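L-asparagine oxygenase (PDB 2OG5) catalyses the iron(II)- and 2-oxoglutarate-dependent 3-hydroxylation of L-asparagine to (2S,3S)-3-hydroxyasparagine, a building block of the calcium-dependent lipopeptide antibiotic of Streptomyces coelicolor. Local coordinates at residues V155-P160 / W326-F331. Sequence-based numbering, arbitrary orientation.
Sequences VQDVVP and WLQRTF
The amide of Gln156 meets the guanidinium of Arg329 at its edge, while Phe331 CZ sits 3.4 Å above the guanidinium plane of Arg329, displaced toward its rim. At the edge Arg329 NH2 gives a straight bond of 2.7 Å to Gln156 OE1, meeting the oxygen nearly along the C=O axis although the two planes stand 70° apart. The arginine leaves the strand with CG anti to the backbone N (chi1 -175°) and bends at chi3, which turns its flat end back toward Gln156. On the other face of the sheet, Asp157 OD1 is gripped twice. Gln328 NE2 approaches Asp157 OD1 at 2.8 Å, nearly in line with its C-O bond, amide and carboxylate almost coplanar; Trp326 NE1 reaches the same Asp157 OD1 at 2.9 Å from above the carboxylate plane, the oxygen lying in the indole plane. Val159 CG1 packs obliquely against Trp326 CD1, 3.4 Å away. The second carboxylate oxygen, Asp157 OD2, is bonded to Ser121, so this buried acid is held on both oxygens.

Between the two sets of side chains runs a short antiparallel ladder. Gln156 and Arg329 form one hydrogen-bonded pair and Val158 and Leu327 the next, where Val158 CB and Leu327 CB meet at 3.9 Å; Asp157 and Gln328 are the non-hydrogen-bonded pair between them. Strand 326-333 also pairs with strand 191-196 in this jelly-roll enzyme, and helix 128-140 covers Val155, Gln328 and Thr330.

Arg329 binds L-asparagine, as do nearby Asn170 and Glu149. The geometry is consistent with ladder and Gln156 together holding the guanidinium in position for the substrate. Gln156 takes one N-H of NH2 without cancelling the charge, and Glu181 and Glu149 are long, weak ion-pair partners, so the positive charge may remain available to the substrate.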
loop_
_atom_site.group_PDB
_atom_site.type_symbol
_atom_site.label_atom_id
_atom_site.label_comp_id
_atom_site.label_asym_id
_atom_site.label_seq_id
_atom_site.Cartn_x
_atom_site.Cartn_y
_atom_site.Cartn_z
ATOM N N VAL A 155 -6.837 -5.364 -7.396
ATOM C CA VAL A 155 -5.491 -5.146 -7.915
ATOM C C VAL A 155 -5.516 -3.898 -8.798
ATOM O O VAL A 155 -6.145 -3.898 -9.869
ATOM C CB VAL A 155 -4.976 -6.376 -8.686
ATOM C CG1 VAL A 155 -3.584 -6.111 -9.230
ATOM C CG2 VAL A 155 -4.997 -7.638 -7.788
ATOM N N GLN A 156 -4.817 -2.851 -8.362
ATOM C CA GLN A 156 -4.936 -1.519 -8.964
ATOM C C GLN A 156 -3.600 -1.077 -9.540
ATOM O O GLN A 156 -2.549 -1.301 -8.939
ATOM C CB GLN A 156 -5.409 -0.511 -7.905
ATOM C CG GLN A 156 -6.677 -0.980 -7.181
ATOM C CD GLN A 156 -7.159 -0.072 -6.067
ATOM O OE1 GLN A 156 -6.601 1.002 -5.818
ATOM N NE2 GLN A 156 -8.199 -0.522 -5.368
ATOM N N ASP A 157 -3.641 -0.427 -10.697
ATOM C CA ASP A 157 -2.421 0.024 -11.349
ATOM C C ASP A 157 -1.973 1.367 -10.809
ATOM O O ASP A 157 -2.793 2.263 -10.540
ATOM C CB ASP A 157 -2.617 0.142 -12.864
ATOM C CG ASP A 157 -2.823 -1.199 -13.536
ATOM O OD1 ASP A 157 -2.125 -2.163 -13.186
ATOM O OD2 ASP A 157 -3.673 -1.296 -14.448
ATOM N N VAL A 158 -0.662 1.500 -10.632
ATOM C CA VAL A 158 -0.049 2.782 -10.301
ATOM C C VAL A 158 0.805 3.168 -11.513
ATOM O O VAL A 158 1.899 2.619 -11.715
ATOM C CB VAL A 158 0.776 2.686 -9.016
ATOM C CG1 VAL A 158 1.331 4.053 -8.627
ATOM C CG2 VAL A 158 -0.080 2.112 -7.875
ATOM N N VAL A 159 0.273 4.071 -12.347
ATOM C CA VAL A 159 0.872 4.450 -13.632
ATOM C C VAL A 159 0.580 5.917 -13.902
ATOM O O VAL A 159 -0.501 6.403 -13.562
ATOM C CB VAL A 159 0.322 3.597 -14.803
ATOM C CG1 VAL A 159 0.694 2.128 -14.624
ATOM C CG2 VAL A 159 -1.203 3.739 -14.929
ATOM N N PRO A 160 1.539 6.639 -14.498
ATOM C CA PRO A 160 1.293 8.061 -14.745
ATOM C C PRO A 160 0.361 8.294 -15.926
ATOM O O PRO A 160 0.490 7.623 -16.944
ATOM C CB PRO A 160 2.693 8.597 -15.046
ATOM C CG PRO A 160 3.410 7.436 -15.659
ATOM C CD PRO A 160 2.884 6.220 -14.941
ATOM N N TRP A 326 5.467 1.198 -13.585
ATOM C CA TRP A 326 4.211 0.455 -13.465
ATOM C C TRP A 326 4.276 -0.386 -12.198
ATOM O O TRP A 326 5.059 -1.346 -12.136
ATOM C CB TRP A 326 4.008 -0.458 -14.678
ATOM C CG TRP A 326 2.660 -1.129 -14.779
ATOM C CD1 TRP A 326 1.628 -1.078 -13.871
ATOM C CD2 TRP A 326 2.209 -1.983 -15.839
ATOM N NE1 TRP A 326 0.574 -1.821 -14.318
ATOM C CE2 TRP A 326 0.899 -2.392 -15.517
ATOM C CE3 TRP A 326 2.778 -2.424 -17.042
ATOM C CZ2 TRP A 326 0.151 -3.221 -16.346
ATOM C CZ3 TRP A 326 2.025 -3.262 -17.868
ATOM C CH2 TRP A 326 0.727 -3.648 -17.509
ATOM N N LEU A 327 3.490 -0.015 -11.189
ATOM C CA LEU A 327 3.290 -0.869 -10.012
ATOM C C LEU A 327 1.862 -1.369 -10.024
ATOM O O LEU A 327 0.982 -0.741 -10.607
ATOM C CB LEU A 327 3.518 -0.124 -8.692
ATOM C CG LEU A 327 4.663 0.863 -8.591
ATOM C CD1 LEU A 327 4.697 1.532 -7.214
ATOM C CD2 LEU A 327 6.007 0.206 -8.901
ATOM N N GLN A 328 1.632 -2.501 -9.369
ATOM C CA GLN A 328 0.276 -2.912 -9.021
ATOM C C GLN A 328 0.147 -2.963 -7.499
ATOM O O GLN A 328 1.087 -3.328 -6.788
ATOM C CB GLN A 328 -0.099 -4.227 -9.696
ATOM C CG GLN A 328 -0.282 -4.006 -11.196
ATOM C CD GLN A 328 -0.770 -5.206 -11.967
ATOM O OE1 GLN A 328 -0.404 -6.355 -11.678
ATOM N NE2 GLN A 328 -1.579 -4.943 -12.991
ATOM N N ARG A 329 -1.018 -2.538 -7.021
ATOM C CA ARG A 329 -1.253 -2.316 -5.617
ATOM C C ARG A 329 -2.444 -3.125 -5.130
ATOM O O ARG A 329 -3.494 -3.166 -5.768
ATOM C CB ARG A 329 -1.529 -0.833 -5.372
ATOM C CG ARG A 329 -1.677 -0.487 -3.899
ATOM C CD ARG A 329 -1.926 0.970 -3.717
ATOM N NE ARG A 329 -3.212 1.355 -4.274
ATOM C CZ ARG A 329 -3.618 2.608 -4.422
ATOM N NH1 ARG A 329 -2.839 3.615 -4.069
ATOM N NH2 ARG A 329 -4.808 2.847 -4.956
ATOM N N THR A 330 -2.274 -3.742 -3.961
ATOM C CA THR A 330 -3.359 -4.401 -3.252
ATOM C C THR A 330 -3.309 -4.041 -1.774
ATOM O O THR A 330 -2.236 -3.996 -1.170
ATOM C CB THR A 330 -3.279 -5.915 -3.416
ATOM O OG1 THR A 330 -3.516 -6.216 -4.786
ATOM C CG2 THR A 330 -4.299 -6.641 -2.555
ATOM N N PHE A 331 -4.487 -3.748 -1.225
ATOM C CA PHE A 331 -4.668 -3.480 0.199
ATOM C C PHE A 331 -4.958 -4.759 0.964
ATOM O O PHE A 331 -5.652 -5.654 0.460
ATOM C CB PHE A 331 -5.834 -2.529 0.418
ATOM C CG PHE A 331 -5.714 -1.210 -0.306
ATOM C CD1 PHE A 331 -4.517 -0.525 -0.353
ATOM C CD2 PHE A 331 -6.823 -0.649 -0.929
ATOM C CE1 PHE A 331 -4.417 0.691 -0.996
ATOM C CE2 PHE A 331 -6.731 0.569 -1.585
ATOM C CZ PHE A 331 -5.529 1.244 -1.605
#